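Local coordinates for malonate decarboxylase subunit alpha (Acinetobacter baumannii ATCC 17978, PDB 6MPR), which probably acts as the acyl-carrier-protein transferase of malonate decarboxylase, exchanging acetyl for malonyl on the carrier protein during malonate breakdown to acetate and carbon dioxide, at residues F106-S117 with G133-Y143. Residues are numbered along the deposited sequence; the frame is centred on the assembly and turned at random.
Sequences FEKGIARKLDFS and GLLEIGAIHTY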
ATOM      1  N   PHE A 106     -16.253  -1.852 -25.673  1.00 15.49           N
ATOM      2  CA  PHE A 106     -17.620  -1.864 -25.165  1.00 16.13           C
ATOM      3  C   PHE A 106     -18.617  -1.554 -26.264  1.00 21.88           C
ATOM      4  O   PHE A 106     -19.651  -2.224 -26.373  1.00 22.22           O
ATOM      5  CB  PHE A 106     -17.737  -0.885 -23.999  1.00 14.67           C
ATOM      6  CG  PHE A 106     -16.815  -1.234 -22.853  1.00 15.18           C
ATOM      7  CD1 PHE A 106     -15.498  -0.785 -22.832  1.00 17.71           C
ATOM      8  CD2 PHE A 106     -17.256  -2.043 -21.821  1.00 11.65           C
ATOM      9  CE1 PHE A 106     -14.641  -1.129 -21.787  1.00 15.27           C
ATOM     10  CE2 PHE A 106     -16.417  -2.390 -20.782  1.00 11.75           C
ATOM     11  CZ  PHE A 106     -15.096  -1.925 -20.762  1.00 11.23           C
ATOM     12  N   GLU A 107     -18.312  -0.568 -27.106  1.00 21.01           N
ATOM     13  CA  GLU A 107     -19.161  -0.306 -28.262  1.00 21.37           C
ATOM     14  C   GLU A 107     -19.335  -1.551 -29.117  1.00 25.51           C
ATOM     15  O   GLU A 107     -20.436  -1.830 -29.603  1.00 23.30           O
ATOM     16  CB  GLU A 107     -18.565   0.830 -29.085  1.00 23.43           C
ATOM     17  CG  GLU A 107     -19.477   1.354 -30.164  1.00 38.60           C
ATOM     18  CD  GLU A 107     -18.891   2.570 -30.838  1.00 48.79           C
ATOM     19  OE1 GLU A 107     -18.044   3.238 -30.206  1.00 50.71           O
ATOM     20  OE2 GLU A 107     -19.267   2.852 -31.997  1.00 59.88           O
ATOM     21  N   LYS A 108     -18.266  -2.330 -29.294  1.00 24.97           N
ATOM     22  CA  LYS A 108     -18.309  -3.477 -30.194  1.00 22.07           C
ATOM     23  C   LYS A 108     -18.898  -4.734 -29.554  1.00 26.11           C
ATOM     24  O   LYS A 108     -19.023  -5.753 -30.241  1.00 23.85           O
ATOM     25  CB  LYS A 108     -16.899  -3.783 -30.720  1.00 24.99           C
ATOM     26  CG  LYS A 108     -16.337  -2.741 -31.673  1.00 26.54           C
ATOM     27  CD  LYS A 108     -14.929  -3.082 -32.129  1.00 30.88           C
ATOM     28  CE  LYS A 108     -14.558  -2.269 -33.363  1.00 37.59           C
ATOM     29  NZ  LYS A 108     -13.171  -2.540 -33.812  1.00 38.63           N
ATOM     30  N   GLY A 109     -19.245  -4.706 -28.270  1.00 23.50           N
ATOM     31  CA  GLY A 109     -19.807  -5.883 -27.644  1.00 25.11           C
ATOM     32  C   GLY A 109     -18.793  -6.913 -27.219  1.00 21.44           C
ATOM     33  O   GLY A 109     -19.171  -8.052 -26.922  1.00 21.44           O
ATOM     34  N   ILE A 110     -17.512  -6.549 -27.191  1.00 17.21           N
ATOM     35  CA  ILE A 110     -16.476  -7.464 -26.727  1.00 16.76           C
ATOM     36  C   ILE A 110     -16.385  -7.436 -25.206  1.00 22.23           C
ATOM     37  O   ILE A 110     -16.341  -8.483 -24.551  1.00 18.11           O
ATOM     38  CB  ILE A 110     -15.134  -7.110 -27.389  1.00 16.40           C
ATOM     39  CG1 ILE A 110     -15.227  -7.376 -28.903  1.00 18.47           C
ATOM     40  CG2 ILE A 110     -13.997  -7.873 -26.716  1.00 17.06           C
ATOM     41  CD1 ILE A 110     -14.122  -6.742 -29.731  1.00 21.06           C
ATOM     42  N   ALA A 111     -16.387  -6.237 -24.633  1.00 18.00           N
ATOM     43  CA  ALA A 111     -16.347  -6.026 -23.192  1.00 15.30           C
ATOM     44  C   ALA A 111     -17.699  -5.513 -22.706  1.00 15.25           C
ATOM     45  O   ALA A 111     -18.433  -4.853 -23.451  1.00 14.23           O
ATOM     46  CB  ALA A 111     -15.245  -5.030 -22.817  1.00 11.81           C
ATOM     47  N   ARG A 112     -18.038  -5.830 -21.452  1.00 12.94           N
ATOM     48  CA  ARG A 112     -19.273  -5.324 -20.850  1.00 15.47           C
ATOM     49  C   ARG A 112     -19.009  -4.605 -19.530  1.00 15.47           C
ATOM     50  O   ARG A 112     -19.549  -3.520 -19.291  1.00 21.93           O
ATOM     51  CB  ARG A 112     -20.276  -6.452 -20.616  1.00 16.56           C
ATOM     52  CG  ARG A 112     -21.727  -5.969 -20.537  1.00 31.47           C
ATOM     53  CD  ARG A 112     -22.082  -5.331 -21.864  1.00 36.79           C
ATOM     54  NE  ARG A 112     -23.506  -5.122 -22.086  1.00 43.51           N
ATOM     55  CZ  ARG A 112     -24.053  -5.015 -23.295  1.00 47.62           C
ATOM     56  NH1 ARG A 112     -23.292  -5.124 -24.381  1.00 44.93           N
ATOM     57  NH2 ARG A 112     -25.359  -4.814 -23.423  1.00 55.71           N
ATOM     58  N   LYS A 113     -18.182  -5.193 -18.667  1.00 17.97           N
ATOM     59  CA  LYS A 113     -17.909  -4.640 -17.347  1.00 15.14           C
ATOM     60  C   LYS A 113     -16.554  -3.950 -17.321  1.00 16.08           C
ATOM     61  O   LYS A 113     -15.615  -4.348 -18.013  1.00 11.06           O
ATOM     62  CB  LYS A 113     -17.941  -5.733 -16.271  1.00 13.90           C
ATOM     63  CG  LYS A 113     -19.257  -6.437 -16.110  1.00 23.33           C
ATOM     64  CD  LYS A 113     -19.148  -7.413 -14.947  1.00 29.56           C
ATOM     65  CE  LYS A 113     -20.340  -8.335 -14.851  1.00 37.95           C
ATOM     66  NZ  LYS A 113     -20.145  -9.270 -13.706  1.00 45.69           N
ATOM     67  N   LEU A 114     -16.451  -2.913 -16.500  1.00 11.30           N
ATOM     68  CA  LEU A 114     -15.205  -2.167 -16.379  1.00 11.82           C
ATOM     69  C   LEU A 114     -14.943  -1.815 -14.925  1.00 13.39           C
ATOM     70  O   LEU A 114     -15.811  -1.245 -14.259  1.00 14.21           O
ATOM     71  CB  LEU A 114     -15.243  -0.887 -17.221  1.00 13.70           C
ATOM     72  CG  LEU A 114     -14.018   0.023 -17.063  1.00 10.07           C
ATOM     73  CD1 LEU A 114     -12.748  -0.664 -17.635  1.00 10.01           C
ATOM     74  CD2 LEU A 114     -14.275   1.367 -17.731  1.00 11.70           C
ATOM     75  N   ASP A 115     -13.754  -2.173 -14.437  1.00 10.85           N
ATOM     76  CA  ASP A 115     -13.205  -1.656 -13.187  1.00  8.22           C
ATOM     77  C   ASP A 115     -11.927  -0.915 -13.536  1.00 13.81           C
ATOM     78  O   ASP A 115     -11.067  -1.469 -14.229  1.00 10.76           O
ATOM     79  CB  ASP A 115     -12.915  -2.771 -12.180  1.00  9.17           C
ATOM     80  CG  ASP A 115     -14.161  -3.216 -11.434  1.00 17.32           C
ATOM     81  OD1 ASP A 115     -14.636  -2.470 -10.546  1.00 14.02           O
ATOM     82  OD2 ASP A 115     -14.692  -4.295 -11.756  1.00 16.02           O
ATOM     83  N   PHE A 116     -11.807   0.335 -13.082  1.00 12.37           N
ATOM     84  CA  PHE A 116     -10.681   1.167 -13.507  1.00 10.74           C
ATOM     85  C   PHE A 116     -10.310   2.159 -12.416  1.00 12.69           C
ATOM     86  O   PHE A 116     -10.987   2.272 -11.389  1.00 11.76           O
ATOM     87  CB  PHE A 116     -10.971   1.906 -14.829  1.00  7.70           C
ATOM     88  CG  PHE A 116     -11.941   3.070 -14.704  1.00 11.02           C
ATOM     89  CD1 PHE A 116     -13.297   2.849 -14.526  1.00 13.70           C
ATOM     90  CD2 PHE A 116     -11.489   4.378 -14.813  1.00 10.78           C
ATOM     91  CE1 PHE A 116     -14.195   3.922 -14.437  1.00 15.24           C
ATOM     92  CE2 PHE A 116     -12.363   5.450 -14.720  1.00 12.49           C
ATOM     93  CZ  PHE A 116     -13.718   5.225 -14.515  1.00 12.46           C
ATOM     94  N   SER A 117      -9.195   2.863 -12.645  1.00 10.09           N
ATOM     95  CA  SER A 117      -8.744   3.923 -11.746  1.00  8.89           C
ATOM     96  C   SER A 117      -8.698   5.299 -12.393  1.00 15.01           C
ATOM     97  O   SER A 117      -9.200   6.270 -11.806  1.00 12.09           O
ATOM     98  CB  SER A 117      -7.370   3.577 -11.164  1.00  9.94           C
ATOM     99  OG  SER A 117      -6.926   4.622 -10.309  1.00 11.18           O
ATOM    100  N   GLY A 133     -26.111   1.616 -22.270  1.00 23.93           N
ATOM    101  CA  GLY A 133     -26.198   0.243 -21.812  1.00 25.00           C
ATOM    102  C   GLY A 133     -25.088  -0.674 -22.277  1.00 31.57           C
ATOM    103  O   GLY A 133     -25.218  -1.895 -22.133  1.00 34.70           O
ATOM    104  N   LEU A 134     -23.998  -0.134 -22.817  1.00 22.53           N
ATOM    105  CA  LEU A 134     -22.901  -0.945 -23.327  1.00 19.65           C
ATOM    106  C   LEU A 134     -21.742  -1.079 -22.351  1.00 18.84           C
ATOM    107  O   LEU A 134     -20.850  -1.907 -22.575  1.00 22.92           O
ATOM    108  CB  LEU A 134     -22.391  -0.354 -24.651  1.00 19.57           C
ATOM    109  CG  LEU A 134     -23.421  -0.384 -25.787  1.00 23.38           C
ATOM    110  CD1 LEU A 134     -22.931   0.403 -26.990  1.00 27.71           C
ATOM    111  CD2 LEU A 134     -23.751  -1.820 -26.190  1.00 26.80           C
ATOM    112  N   LEU A 135     -21.738  -0.307 -21.270  1.00 15.06           N
ATOM    113  CA  LEU A 135     -20.651  -0.332 -20.303  1.00 14.63           C
ATOM    114  C   LEU A 135     -21.265  -0.348 -18.915  1.00 14.21           C
ATOM    115  O   LEU A 135     -22.109   0.497 -18.603  1.00 16.45           O
ATOM    116  CB  LEU A 135     -19.720   0.882 -20.489  1.00 16.07           C
ATOM    117  CG  LEU A 135     -18.431   0.928 -19.653  1.00 19.26           C
ATOM    118  CD1 LEU A 135     -17.320   1.713 -20.342  1.00 18.52           C
ATOM    119  CD2 LEU A 135     -18.692   1.542 -18.279  1.00 25.23           C
ATOM    120  N   GLU A 136     -20.867  -1.321 -18.099  1.00 15.62           N
ATOM    121  CA  GLU A 136     -21.347  -1.468 -16.725  1.00 13.76           C
ATOM    122  C   GLU A 136     -20.164  -1.209 -15.800  1.00 17.46           C
ATOM    123  O   GLU A 136     -19.228  -2.013 -15.760  1.00 20.03           O
ATOM    124  CB  GLU A 136     -21.924  -2.864 -16.494  1.00 19.28           C
ATOM    125  CG  GLU A 136     -23.134  -3.197 -17.383  1.00 22.14           C
ATOM    126  CD  GLU A 136     -23.551  -4.672 -17.339  1.00 36.72           C
ATOM    127  OE1 GLU A 136     -23.048  -5.435 -16.481  1.00 40.01           O
ATOM    128  OE2 GLU A 136     -24.386  -5.070 -18.182  1.00 39.87           O
ATOM    129  N   ILE A 137     -20.199  -0.090 -15.069  1.00 17.06           N
ATOM    130  CA  ILE A 137     -19.128   0.224 -14.132  1.00 16.47           C
ATOM    131  C   ILE A 137     -19.223  -0.689 -12.919  1.00 18.44           C
ATOM    132  O   ILE A 137     -20.303  -0.876 -12.344  1.00 19.50           O
ATOM    133  CB  ILE A 137     -19.181   1.696 -13.699  1.00 24.96           C
ATOM    134  CG1 ILE A 137     -18.897   2.612 -14.878  1.00 31.87           C
ATOM    135  CG2 ILE A 137     -18.109   1.966 -12.645  1.00 23.73           C
ATOM    136  CD1 ILE A 137     -17.432   2.678 -15.257  1.00 24.42           C
ATOM    137  N   GLY A 138     -18.094  -1.281 -12.541  1.00 14.54           N
ATOM    138  CA  GLY A 138     -17.965  -1.865 -11.218  1.00 16.70           C
ATOM    139  C   GLY A 138     -17.737  -0.772 -10.199  1.00 13.84           C
ATOM    140  O   GLY A 138     -18.654  -0.392  -9.461  1.00 18.08           O
ATOM    141  N   ALA A 139     -16.523  -0.228 -10.171  1.00 14.52           N
ATOM    142  CA  ALA A 139     -16.221   0.912  -9.321  1.00 16.68           C
ATOM    143  C   ALA A 139     -15.014   1.627  -9.892  1.00 10.24           C
ATOM    144  O   ALA A 139     -14.235   1.054 -10.665  1.00 13.17           O
ATOM    145  CB  ALA A 139     -15.945   0.496  -7.870  1.00 15.21           C
ATOM    146  N   ILE A 140     -14.870   2.884  -9.495  1.00 13.22           N
ATOM    147  CA  ILE A 140     -13.672   3.668  -9.765  1.00 14.73           C
ATOM    148  C   ILE A 140     -12.769   3.601  -8.541  1.00 16.49           C
ATOM    149  O   ILE A 140     -13.230   3.800  -7.414  1.00 13.13           O
ATOM    150  CB  ILE A 140     -14.020   5.127 -10.097  1.00 18.04           C
ATOM    151  CG1 ILE A 140     -15.225   5.187 -11.043  1.00 22.32           C
ATOM    152  CG2 ILE A 140     -12.805   5.813 -10.696  1.00 17.74           C
ATOM    153  CD1 ILE A 140     -15.743   6.587 -11.250  1.00 27.16           C
ATOM    154  N   HIS A 141     -11.486   3.327  -8.762  1.00  8.98           N
ATOM    155  CA  HIS A 141     -10.520   3.025  -7.715  1.00  8.65           C
ATOM    156  C   HIS A 141      -9.376   4.028  -7.741  1.00 14.71           C
ATOM    157  O   HIS A 141      -9.166   4.719  -8.731  1.00 13.16           O
ATOM    158  CB  HIS A 141      -9.891   1.618  -7.912  1.00  8.33           C
ATOM    159  CG  HIS A 141     -10.874   0.493  -8.016  1.00  9.49           C
ATOM    160  ND1 HIS A 141     -11.769   0.358  -9.059  1.00  8.95           N
ATOM    161  CD2 HIS A 141     -11.075  -0.580  -7.213  1.00  8.68           C
ATOM    162  CE1 HIS A 141     -12.487  -0.737  -8.883  1.00 16.20           C
ATOM    163  NE2 HIS A 141     -12.071  -1.333  -7.779  1.00 10.35           N
ATOM    164  N   THR A 142      -8.591   4.064  -6.669  1.00  9.66           N
ATOM    165  CA  THR A 142      -7.235   4.591  -6.807  1.00  7.86           C
ATOM    166  C   THR A 142      -6.314   3.426  -7.196  1.00 10.57           C
ATOM    167  O   THR A 142      -6.664   2.267  -7.017  1.00 10.03           O
ATOM    168  CB  THR A 142      -6.777   5.318  -5.525  1.00 10.13           C
ATOM    169  OG1 THR A 142      -5.524   6.001  -5.748  1.00  9.50           O
ATOM    170  CG2 THR A 142      -6.653   4.387  -4.328  1.00  8.95           C
ATOM    171  N   TYR A 143      -5.164   3.740  -7.801  1.00 10.46           N
ATOM    172  CA  TYR A 143      -4.358   2.707  -8.463  1.00  8.33           C
ATOM    173  C   TYR A 143      -4.079   1.503  -7.565  1.00  9.71           C
ATOM    174  O   TYR A 143      -4.394   0.362  -7.918  1.00  8.49           O
ATOM    175  CB  TYR A 143      -3.015   3.270  -8.940  1.00  7.86           C
ATOM    176  CG  TYR A 143      -3.080   4.229 -10.102  1.00  7.65           C
ATOM    177  CD1 TYR A 143      -3.835   3.946 -11.238  1.00  8.71           C
ATOM    178  CD2 TYR A 143      -2.366   5.424 -10.058  1.00 13.42           C
ATOM    179  CE1 TYR A 143      -3.881   4.835 -12.293  1.00  8.83           C
ATOM    180  CE2 TYR A 143      -2.411   6.313 -11.106  1.00 13.28           C
ATOM    181  CZ  TYR A 143      -3.152   6.013 -12.218  1.00 13.39           C
ATOM    182  OH  TYR A 143      -3.193   6.899 -13.263  1.00 15.81           O
TER
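Strands 111-116 and 136-140, joined through helix 125-131 in a beta-alpha-beta crossover, run parallel at the end of an eight-stranded parallel sheet, where 136-140 is an outermost strand within this chain. Arg112 O receives Glu136 N at 2.8 Å, then Leu114 uses both backbone polar atoms, its N donating to Glu136 O and its O accepting from Gly138 N. A beta bulge follows, shifting the register by one residue. Here Ala139 N turns to a side chain and donates to Asp115 OD1 (3.0 Å) from above the carboxylate plane, while Asp115 OD2 is bound by His91. Asp115 OD1 also lies in plane at the His141 ring edge, 3.2 Å from His141 CE1. Beyond the bulge, Phe116 O is gripped twice by His141, by N at 2.9 Å and by ring ND1 at 3.1 Å, which fixes the imidazole; its NE2 bonds Arg149, and the ring meets His403 of the second subunit. Just before the strands pair, Leu135, itself packed on helix 125-131, puts CD1 over the Phe106 ring, 3.9 Å from its centroid, with Ala111 CB against the opposite face. Phe116 CG sits between its backbone N and carbonyl carbon (chi1 74°), standing the ring alongside Ile140, whose CG2 lies over one face toward the rim; Phe116 CE1 meets Ile137 CD1 at 3.6 Å. Where the chain turns a corner, chi1 of 179° swings Ser117 OG away from the backbone N to donate to His141 O at 2.7 Å from above the carbonyl plane.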